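Rv3651-like N-terminal domain-containing protein (Mycobacterium tuberculosis, PDB 4Q6U) is of unknown biochemical function but probably acts as a sensor, combining a GAF-like N-terminal domain with two PAS-like domains in one chain. Local coordinates at residues E135-T139 / Y140-F144; F263-W266 / R267-A270; T121-P124 / E125-T128; K112-L115 / T116-V119. All coordinates share one frame; numbering follows the deposited sequence.

Contact 1 (E135-T139 / Y140-F144)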
loop_
_atom_site.group_PDB
_atom_site.type_symbol
_atom_site.label_atom_id
_atom_site.label_comp_id
_atom_site.label_asym_id
_atom_site.label_seq_id
_atom_site.Cartn_x
_atom_site.Cartn_y
_atom_site.Cartn_z
ATOM N N GLU B 135 3.276 -33.294 4.965
ATOM C CA GLU B 135 3.797 -34.367 5.800
ATOM C C GLU B 135 4.141 -33.871 7.203
ATOM O O GLU B 135 4.153 -34.648 8.157
ATOM C CB GLU B 135 5.032 -34.999 5.150
ATOM N N VAL B 136 4.422 -32.577 7.326
ATOM C CA VAL B 136 4.825 -32.009 8.609
ATOM C C VAL B 136 3.829 -30.958 9.113
ATOM O O VAL B 136 4.094 -30.261 10.086
ATOM C CB VAL B 136 6.229 -31.375 8.524
ATOM C CG1 VAL B 136 6.911 -31.389 9.890
ATOM C CG2 VAL B 136 7.081 -32.123 7.518
ATOM N N GLU B 137 2.675 -30.853 8.459
ATOM C CA GLU B 137 1.663 -29.881 8.872
ATOM C C GLU B 137 0.476 -30.535 9.584
ATOM O O GLU B 137 0.066 -31.645 9.251
ATOM C CB GLU B 137 1.154 -29.085 7.668
ATOM C CG GLU B 137 2.192 -28.204 6.991
ATOM C CD GLU B 137 2.538 -26.965 7.793
ATOM O OE1 GLU B 137 1.671 -26.457 8.536
ATOM O OE2 GLU B 137 3.688 -26.493 7.676
ATOM N N ILE B 138 -0.070 -29.820 10.562
ATOM C CA ILE B 138 -1.306 -30.202 11.223
ATOM C C ILE B 138 -2.478 -29.486 10.571
ATOM O O ILE B 138 -2.444 -28.269 10.405
ATOM C CB ILE B 138 -1.269 -29.857 12.720
ATOM C CG1 ILE B 138 -0.181 -30.670 13.421
ATOM C CG2 ILE B 138 -2.618 -30.130 13.369
ATOM C CD1 ILE B 138 0.051 -30.235 14.860
ATOM N N THR B 139 -3.519 -30.233 10.214
ATOM C CA THR B 139 -4.647 -29.647 9.496
ATOM C C THR B 139 -5.662 -28.931 10.391
ATOM O O THR B 139 -6.296 -27.966 9.957
ATOM C CB THR B 139 -5.391 -30.718 8.677
ATOM O OG1 THR B 139 -5.736 -31.833 9.524
ATOM C CG2 THR B 139 -4.509 -31.191 7.534
ATOM N N TYR B 140 -5.816 -29.398 11.627
ATOM C CA TYR B 140 -6.836 -28.871 12.533
ATOM C C TYR B 140 -6.248 -28.062 13.687
ATOM O O TYR B 140 -5.061 -28.167 13.990
ATOM C CB TYR B 140 -7.689 -30.016 13.096
ATOM C CG TYR B 140 -6.909 -31.047 13.891
ATOM C CD1 TYR B 140 -6.666 -30.869 15.250
ATOM C CD2 TYR B 140 -6.417 -32.196 13.281
ATOM C CE1 TYR B 140 -5.953 -31.804 15.982
ATOM C CE2 TYR B 140 -5.703 -33.141 14.006
ATOM C CZ TYR B 140 -5.479 -32.936 15.354
ATOM O OH TYR B 140 -4.769 -33.864 16.075
ATOM N N GLY B 141 -7.089 -27.252 14.325
ATOM C CA GLY B 141 -6.676 -26.479 15.485
ATOM C C GLY B 141 -5.625 -25.423 15.183
ATOM O O GLY B 141 -4.817 -25.072 16.044
ATOM N N ARG B 142 -5.643 -24.900 13.957
ATOM C CA ARG B 142 -4.634 -23.946 13.507
ATOM C C ARG B 142 -4.985 -22.527 13.931
ATOM O O ARG B 142 -6.149 -22.127 13.880
ATOM C CB ARG B 142 -4.484 -23.998 11.971
ATOM C CG ARG B 142 -4.046 -25.356 11.415
ATOM C CD ARG B 142 -4.172 -25.414 9.882
ATOM N NE ARG B 142 -3.299 -24.446 9.219
ATOM C CZ ARG B 142 -1.982 -24.599 9.070
ATOM N NH1 ARG B 142 -1.378 -25.687 9.535
ATOM N NH2 ARG B 142 -1.267 -23.662 8.444
ATOM N N ALA B 143 -3.979 -21.766 14.354
ATOM C CA ALA B 143 -4.164 -20.337 14.550
ATOM C C ALA B 143 -4.279 -19.687 13.182
ATOM O O ALA B 143 -3.680 -20.167 12.207
ATOM C CB ALA B 143 -3.009 -19.735 15.343
ATOM N N PHE B 144 -5.057 -18.613 13.103
ATOM C CA PHE B 144 -5.148 -17.844 11.862
ATOM C C PHE B 144 -3.748 -17.435 11.407
ATOM O O PHE B 144 -3.460 -17.403 10.214
ATOM C CB PHE B 144 -6.032 -16.600 12.039
ATOM C CG PHE B 144 -7.473 -16.901 12.362
ATOM C CD1 PHE B 144 -8.024 -18.148 12.104
ATOM C CD2 PHE B 144 -8.279 -15.925 12.934
ATOM C CE1 PHE B 144 -9.354 -18.423 12.405
ATOM C CE2 PHE B 144 -9.611 -16.185 13.232
ATOM C CZ PHE B 144 -10.155 -17.439 12.966
HETATM O O HOH W 1 1.797 -23.964 8.784
#

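Contact 2 (F263-W266 / R267-A270)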
loop_
_atom_site.group_PDB
_atom_site.type_symbol
_atom_site.label_atom_id
_atom_site.label_comp_id
_atom_site.label_asym_id
_atom_site.label_seq_id
_atom_site.Cartn_x
_atom_site.Cartn_y
_atom_site.Cartn_z
ATOM N N PHE B 263 8.602 -18.018 22.893
ATOM C CA PHE B 263 8.485 -17.791 24.341
ATOM C C PHE B 263 7.338 -18.597 24.919
ATOM O O PHE B 263 7.422 -19.077 26.044
ATOM C CB PHE B 263 8.238 -16.318 24.702
ATOM C CG PHE B 263 9.124 -15.349 24.001
ATOM C CD1 PHE B 263 10.424 -15.677 23.667
ATOM C CD2 PHE B 263 8.642 -14.092 23.674
ATOM C CE1 PHE B 263 11.228 -14.766 23.004
ATOM C CE2 PHE B 263 9.433 -13.184 23.016
ATOM C CZ PHE B 263 10.732 -13.517 22.681
ATOM N N TYR B 264 6.252 -18.717 24.163
ATOM C CA TYR B 264 5.078 -19.415 24.675
ATOM C C TYR B 264 4.407 -20.248 23.572
ATOM O O TYR B 264 4.701 -20.084 22.393
ATOM C CB TYR B 264 4.098 -18.409 25.295
ATOM C CG TYR B 264 3.262 -17.613 24.298
ATOM C CD1 TYR B 264 3.793 -16.529 23.614
ATOM C CD2 TYR B 264 1.935 -17.937 24.069
ATOM C CE1 TYR B 264 3.019 -15.808 22.715
ATOM C CE2 TYR B 264 1.157 -17.223 23.174
ATOM C CZ TYR B 264 1.699 -16.161 22.505
ATOM O OH TYR B 264 0.914 -15.460 21.620
ATOM N N ASP B 265 3.520 -21.156 23.966
ATOM C CA ASP B 265 2.924 -22.094 23.019
ATOM C C ASP B 265 1.654 -21.514 22.414
ATOM O O ASP B 265 0.544 -21.903 22.789
ATOM C CB ASP B 265 2.630 -23.438 23.709
ATOM C CG ASP B 265 2.471 -24.586 22.717
ATOM O OD1 ASP B 265 2.239 -24.327 21.516
ATOM O OD2 ASP B 265 2.566 -25.753 23.141
ATOM N N TRP B 266 1.828 -20.585 21.474
ATOM C CA TRP B 266 0.711 -19.965 20.775
ATOM C C TRP B 266 0.003 -20.956 19.847
ATOM O O TRP B 266 -1.187 -20.807 19.578
ATOM C CB TRP B 266 1.185 -18.729 19.973
ATOM C CG TRP B 266 2.277 -19.030 18.990
ATOM C CD1 TRP B 266 3.619 -19.103 19.245
ATOM C CD2 TRP B 266 2.120 -19.302 17.593
ATOM N NE1 TRP B 266 4.304 -19.412 18.093
ATOM C CE2 TRP B 266 3.409 -19.530 17.065
ATOM C CE3 TRP B 266 1.014 -19.369 16.738
ATOM C CZ2 TRP B 266 3.620 -19.833 15.715
ATOM C CZ3 TRP B 266 1.229 -19.659 15.391
ATOM C CH2 TRP B 266 2.522 -19.894 14.901
ATOM N N ARG B 267 0.725 -21.969 19.370
ATOM C CA ARG B 267 0.121 -22.935 18.441
ATOM C C ARG B 267 -0.845 -23.888 19.147
ATOM O O ARG B 267 -1.971 -24.094 18.690
ATOM C CB ARG B 267 1.212 -23.724 17.709
ATOM C CG ARG B 267 1.921 -22.895 16.629
ATOM C CD ARG B 267 2.929 -23.707 15.822
ATOM N NE ARG B 267 2.307 -24.847 15.154
ATOM C CZ ARG B 267 2.547 -26.114 15.473
ATOM N NH1 ARG B 267 3.409 -26.401 16.435
ATOM N NH2 ARG B 267 1.932 -27.092 14.828
ATOM N N ARG B 268 -0.414 -24.455 20.265
ATOM C CA ARG B 268 -1.276 -25.375 21.017
ATOM C C ARG B 268 -2.491 -24.641 21.578
ATOM O O ARG B 268 -3.608 -25.164 21.559
ATOM C CB ARG B 268 -0.501 -26.034 22.154
ATOM C CG ARG B 268 -1.282 -27.133 22.895
ATOM C CD ARG B 268 -0.602 -27.491 24.194
ATOM N NE ARG B 268 -0.869 -26.494 25.233
ATOM C CZ ARG B 268 0.070 -25.865 25.935
ATOM N NH1 ARG B 268 1.354 -26.130 25.723
ATOM N NH2 ARG B 268 -0.275 -24.973 26.858
ATOM N N SER B 269 -2.276 -23.424 22.075
ATOM C CA SER B 269 -3.354 -22.721 22.762
ATOM C C SER B 269 -4.297 -22.005 21.786
ATOM O O SER B 269 -5.275 -21.392 22.210
ATOM C CB SER B 269 -2.785 -21.730 23.791
ATOM O OG SER B 269 -2.047 -20.697 23.154
ATOM N N ALA B 270 -4.031 -22.104 20.484
ATOM C CA ALA B 270 -4.944 -21.524 19.503
ATOM C C ALA B 270 -6.321 -22.176 19.620
ATOM O O ALA B 270 -7.348 -21.493 19.595
ATOM C CB ALA B 270 -4.400 -21.683 18.094
HETATM O O HOH W 2 3.623 -22.670 19.614
#

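Contact 3 (T121-P124 / E125-T128)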
loop_
_atom_site.group_PDB
_atom_site.type_symbol
_atom_site.label_atom_id
_atom_site.label_comp_id
_atom_site.label_asym_id
_atom_site.label_seq_id
_atom_site.Cartn_x
_atom_site.Cartn_y
_atom_site.Cartn_z
ATOM N N THR B 121 -9.324 -24.587 10.141
ATOM C CA THR B 121 -9.228 -25.979 9.766
ATOM C C THR B 121 -8.822 -25.987 8.295
ATOM O O THR B 121 -9.551 -25.456 7.446
ATOM C CB THR B 121 -10.561 -26.704 9.977
ATOM O OG1 THR B 121 -11.066 -26.369 11.275
ATOM C CG2 THR B 121 -10.397 -28.234 9.855
ATOM N N ASP B 122 -7.647 -26.533 7.996
ATOM C CA ASP B 122 -7.207 -26.626 6.597
ATOM C C ASP B 122 -7.331 -28.047 6.108
ATOM O O ASP B 122 -7.862 -28.904 6.819
ATOM C CB ASP B 122 -5.767 -26.158 6.430
ATOM C CG ASP B 122 -5.650 -24.653 6.389
ATOM O OD1 ASP B 122 -5.903 -24.030 7.436
ATOM O OD2 ASP B 122 -5.316 -24.103 5.316
ATOM N N THR B 123 -6.827 -28.284 4.898
ATOM C CA THR B 123 -6.768 -29.620 4.295
ATOM C C THR B 123 -5.358 -29.840 3.743
ATOM O O THR B 123 -4.612 -28.873 3.574
ATOM C CB THR B 123 -7.805 -29.781 3.159
ATOM O OG1 THR B 123 -7.616 -28.750 2.185
ATOM C CG2 THR B 123 -9.222 -29.693 3.704
ATOM N N PRO B 124 -4.970 -31.101 3.489
ATOM C CA PRO B 124 -3.719 -31.354 2.763
ATOM C C PRO B 124 -3.632 -30.545 1.467
ATOM O O PRO B 124 -2.580 -29.992 1.132
ATOM C CB PRO B 124 -3.792 -32.857 2.467
ATOM C CG PRO B 124 -4.557 -33.406 3.633
ATOM C CD PRO B 124 -5.575 -32.351 3.993
ATOM N N GLU B 125 -4.749 -30.470 0.754
ATOM C CA GLU B 125 -4.817 -29.718 -0.490
ATOM C C GLU B 125 -4.584 -28.218 -0.262
ATOM O O GLU B 125 -3.782 -27.593 -0.971
ATOM C CB GLU B 125 -6.166 -29.962 -1.175
ATOM C CG GLU B 125 -6.351 -31.383 -1.741
ATOM C CD GLU B 125 -6.670 -32.425 -0.676
ATOM O OE1 GLU B 125 -7.035 -32.048 0.463
ATOM O OE2 GLU B 125 -6.551 -33.630 -0.985
ATOM N N SER B 126 -5.261 -27.632 0.722
ATOM C CA SER B 126 -5.118 -26.188 0.942
ATOM C C SER B 126 -3.707 -25.844 1.433
ATOM O O SER B 126 -3.151 -24.787 1.103
ATOM C CB SER B 126 -6.174 -25.681 1.929
ATOM O OG SER B 126 -5.821 -25.930 3.290
ATOM N N LEU B 127 -3.121 -26.761 2.191
ATOM C CA LEU B 127 -1.770 -26.589 2.708
ATOM C C LEU B 127 -0.732 -26.723 1.601
ATOM O O LEU B 127 0.200 -25.921 1.513
ATOM C CB LEU B 127 -1.495 -27.606 3.820
ATOM C CG LEU B 127 -2.210 -27.307 5.136
ATOM C CD1 LEU B 127 -1.991 -28.448 6.108
ATOM C CD2 LEU B 127 -1.727 -25.998 5.735
ATOM N N THR B 128 -0.905 -27.729 0.750
ATOM C CA THR B 128 -0.009 -27.929 -0.383
ATOM C C THR B 128 -0.039 -26.738 -1.334
ATOM O O THR B 128 1.013 -26.237 -1.737
ATOM C CB THR B 128 -0.362 -29.197 -1.165
ATOM O OG1 THR B 128 -0.082 -30.335 -0.349
ATOM C CG2 THR B 128 0.459 -29.282 -2.447
#

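Contact 4 (K112-L115 / T116-V119)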
loop_
_atom_site.group_PDB
_atom_site.type_symbol
_atom_site.label_atom_id
_atom_site.label_comp_id
_atom_site.label_asym_id
_atom_site.label_seq_id
_atom_site.Cartn_x
_atom_site.Cartn_y
_atom_site.Cartn_z
ATOM N N LYS B 112 -11.475 -23.552 6.212
ATOM C CA LYS B 112 -12.408 -22.669 6.882
ATOM C C LYS B 112 -11.757 -22.032 8.091
ATOM O O LYS B 112 -10.838 -22.598 8.699
ATOM C CB LYS B 112 -13.680 -23.410 7.309
ATOM C CG LYS B 112 -13.455 -24.482 8.351
ATOM C CD LYS B 112 -14.771 -25.161 8.742
ATOM C CE LYS B 112 -14.557 -26.234 9.804
ATOM N NZ LYS B 112 -15.842 -26.936 10.097
ATOM N N TRP B 113 -12.229 -20.834 8.407
ATOM C CA TRP B 113 -11.866 -20.144 9.631
ATOM C C TRP B 113 -13.130 -20.036 10.468
ATOM O O TRP B 113 -14.116 -19.440 10.020
ATOM C CB TRP B 113 -11.288 -18.752 9.349
ATOM C CG TRP B 113 -9.886 -18.754 8.833
ATOM C CD1 TRP B 113 -9.182 -19.825 8.359
ATOM C CD2 TRP B 113 -9.005 -17.629 8.756
ATOM N NE1 TRP B 113 -7.915 -19.427 7.982
ATOM C CE2 TRP B 113 -7.785 -18.086 8.220
ATOM C CE3 TRP B 113 -9.131 -16.273 9.092
ATOM C CZ2 TRP B 113 -6.693 -17.232 8.002
ATOM C CZ3 TRP B 113 -8.049 -15.430 8.879
ATOM C CH2 TRP B 113 -6.846 -15.913 8.338
ATOM N N ASP B 114 -13.128 -20.646 11.653
ATOM C CA ASP B 114 -14.218 -20.415 12.600
ATOM C C ASP B 114 -13.888 -19.140 13.370
ATOM O O ASP B 114 -13.004 -19.139 14.223
ATOM C CB ASP B 114 -14.406 -21.607 13.548
ATOM C CG ASP B 114 -15.668 -21.490 14.409
ATOM O OD1 ASP B 114 -16.000 -20.367 14.850
ATOM O OD2 ASP B 114 -16.335 -22.526 14.646
ATOM N N LEU B 115 -14.587 -18.053 13.050
ATOM C CA LEU B 115 -14.294 -16.749 13.655
ATOM C C LEU B 115 -14.769 -16.678 15.103
ATOM O O LEU B 115 -14.247 -15.907 15.896
ATOM C CB LEU B 115 -14.942 -15.627 12.847
ATOM C CG LEU B 115 -14.558 -15.645 11.371
ATOM C CD1 LEU B 115 -15.263 -14.533 10.609
ATOM C CD2 LEU B 115 -13.047 -15.549 11.238
ATOM N N THR B 116 -15.759 -17.487 15.442
ATOM C CA THR B 116 -16.252 -17.517 16.817
ATOM C C THR B 116 -15.249 -18.232 17.719
ATOM O O THR B 116 -14.974 -17.783 18.825
ATOM C CB THR B 116 -17.622 -18.201 16.920
ATOM O OG1 THR B 116 -18.563 -17.531 16.072
ATOM C CG2 THR B 116 -18.129 -18.169 18.362
ATOM N N ARG B 117 -14.696 -19.342 17.235
ATOM C CA ARG B 117 -13.666 -20.071 17.975
ATOM C C ARG B 117 -12.308 -19.393 17.865
ATOM O O ARG B 117 -11.473 -19.484 18.766
ATOM C CB ARG B 117 -13.554 -21.511 17.465
ATOM C CG ARG B 117 -14.792 -22.361 17.671
ATOM C CD ARG B 117 -14.613 -23.737 17.029
ATOM N NE ARG B 117 -13.490 -24.467 17.610
ATOM C CZ ARG B 117 -12.658 -25.244 16.922
ATOM N NH1 ARG B 117 -12.809 -25.403 15.612
ATOM N NH2 ARG B 117 -11.665 -25.861 17.547
ATOM N N GLY B 118 -12.078 -18.718 16.745
ATOM C CA GLY B 118 -10.768 -18.186 16.456
ATOM C C GLY B 118 -9.827 -19.280 15.987
ATOM O O GLY B 118 -8.627 -19.221 16.259
ATOM N N VAL B 119 -10.365 -20.272 15.264
ATOM C CA VAL B 119 -9.579 -21.438 14.882
ATOM C C VAL B 119 -9.787 -21.821 13.407
ATOM O O VAL B 119 -10.903 -21.791 12.902
ATOM C CB VAL B 119 -9.925 -22.656 15.787
ATOM C CG1 VAL B 119 -9.236 -23.921 15.302
ATOM C CG2 VAL B 119 -9.558 -22.370 17.247
#

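Contact 1 (E135-T139 / Y140-F144)
Arg142 reaches back along the chain to residues 137 and 138, and its NH1 donates to Ile138 O over 2.9 Å with an N-H...O angle of 155°. The carbonyl oxygen sits at the guanidinium edge, in its plane. The same NH1 forms a longer, weak bond to Glu137 OE1 (3.3 Å), which makes a salt bridge; carboxylate and guanidinium are turned 64° apart, so the two groups do not pair flat. A water closes the ring by bridging Glu137 OE1 and Arg142 NH2. The arginine chain bends at chi3 (63°), and this brings the guanidinium back alongside residues 137 to 139, with CD passing 3.3 Å from Thr139 O. Ile138 CG2 lies over one face of the Tyr140 ring, 4.2 Å from its centroid and almost over the ring centre, a CH-pi contact. CG2 can do this because it stands anti to Ile138 N while the tyrosine ring is turned back over the backbone. Gly141, at positive phi, lies between Tyr140 and Arg142 where the chain reverses.

Further out, a backbone bond between Thr139 and Asp122 positions the loop, Arg142 NE forms salt bridges with Asp147 and Asp122, and the side chains of Glu137, Thr139 and Arg142 rest on helix 124-129. One buried guanidinium thus joins the 135-144 loop of the PAS-like middle domain to Asp122, just after strand 119-121, and to Asp147. With three carboxylates and a carbonyl around it, its positive charge is probably well compensated, and bonds at NE, NH1 and NH2 should restrict its rotation.

Contact 2 (F263-W266 / R267-A270)
Arg267 lays an aliphatic carbon, not its guanidinium, on the indole that precedes it: CG stands 3.3 Å from the centroid of the Trp266 six-membered ring and 5° off its normal, a close CH-pi contact. The guanidinium plane is 80° from the ring plane, and NE goes on to a salt bridge with Glu146. A water over the same indole accepts from Arg267 N and donates to Asp265 OD1.

Asp265 makes the polar part of the contact. Its OD1 takes the N-H of Arg268 at 2.9 Å, met from well above the carboxylate plane, while OD2 makes a salt bridge with Arg268 NH1 (2.9 Å). The carboxylate is placed for both by chi1 of -160°, which puts CG opposite the backbone N. Arg268 NH1 also bonds Gly304 O. Asp265 O accepts twice from Ser269, from N at 3.3 Å and from OG at 2.9 Å, the two donors arriving from opposite faces of the carbonyl plane.

Asp265 is the centre of an inverse gamma turn, marked by a weak Trp266 N to Tyr264 O bond (3.1 Å), and the Asp265 O to Ser269 N bond links residues four apart. This compact turn belongs to the long connection between strands 253-256 and 296-303 of the C-terminal PAS-like domain.

Contact 3 (T121-P124 / E125-T128)
Thr123 (chi1 56°) and Ser126 (chi1 81°) each hold their hydroxyl between the backbone N and the carbonyl carbon, which turns the two oxygens toward each other's backbone. Thr123 OG1 accepts from Ser126 N at 3.0 Å, and Ser126 OG accepts from Thr123 N at 3.0 Å with a nearly straight N-H...O angle of 178°. This reciprocal pair is a capping box, with Thr123 as N-cap of the helix.

Ser126 OG also donates to Asp122 OD2 (2.8 Å), which it meets on the anti side, tilted somewhat from the carboxylate plane. Ser126 OG therefore accepts one bond and donates another, and the aspartate fixes the direction of the serine hydroxyl. The first helical turn follows: Leu127 N bonds Thr123 O at 2.9 Å, and Pro124 O accepts from both Thr128 N and Thr128 OG1 (2.9 Å for the hydroxyl), from opposite faces of its carbonyl. Leu127 CG packs on Asp122 CB at 4.0 Å.

The cap lies where edge strand 119-121 gives way to helix 124-129. Thr123 OG1 bonds Pro110 O, Asp122 and Ser126 touch Leu111 of strand 109-114, and bonds from Asn213 ND2 to Ser126 O and from Arg215 NH2 to Thr128 O tie the helix to strand 206-215.

Contact 4 (K112-L115 / T116-V119)
Asp114 turns its side chain into the loop that follows it, and CB already lies 3.6 Å from Val119 O and near Arg117 CB. With CG opposite the backbone N (chi1 -171°), the carboxylate is directed over residues 116 and 117. Asp114 CG lies 3.5 Å from Arg117 CG, in the aliphatic part of the arginine. At the tip the two oxygens divide the work. OD1 accepts from Arg117 N at 2.9 Å, with an N-H...O angle of 165° and the donor well above the carboxylate plane; it takes a weak second bond from Thr116 N. OD2 touches Arg117 CD at 3.2 Å and has its strong polar partner in His206 ND1. The arginine's NE stays beyond salt-bridge distance, its guanidinium plane is 87° from the carboxylate, and Val119 CB lies over one guanidinium face.

The backbone here is a G1 beta bulge: Gly118, at positive phi, and Val119 both face Asp114. Asp114 O accepts from Gly118 N (2.7 Å) and from Val119 N (3.1 Å), and Asp114 N donates to Val119 O at 2.8 Å. This antiparallel hydrogen-bonded pair joins strands 109-114 and 119-121 as a hairpin at the edge of the middle domain's sheet. On the strand's other flank, Trp113 pairs through its backbone with Ala209, while its ring stacks with Phe144 and its NE1 bonds Asp147.

How the contacts relate
Contacts 4, 3 and 1 follow one another through the middle domain; contact 2 belongs to the C-terminal domain. Contact 1 is a surface contact, although its arginine is buried; the others are partly buried. Contacts 3 and 4 share strand 119-121, one at each end, and a probable Thr121 N to Lys112 O bond (2.9 Å) joins them. Contact 1 meets contact 3 through a salt bridge, a probable backbone bond and packing on Leu127, and contact 4 through Phe144. In contacts 2 and 4 an aspartate accepts backbone N-H groups, whereas contact 3 relies on hydroxyls and contact 1 on a guanidinium. Across the two domains, contact 2 packs Ala270 on Ala143 of contact 1 and on Val119 of contact 4.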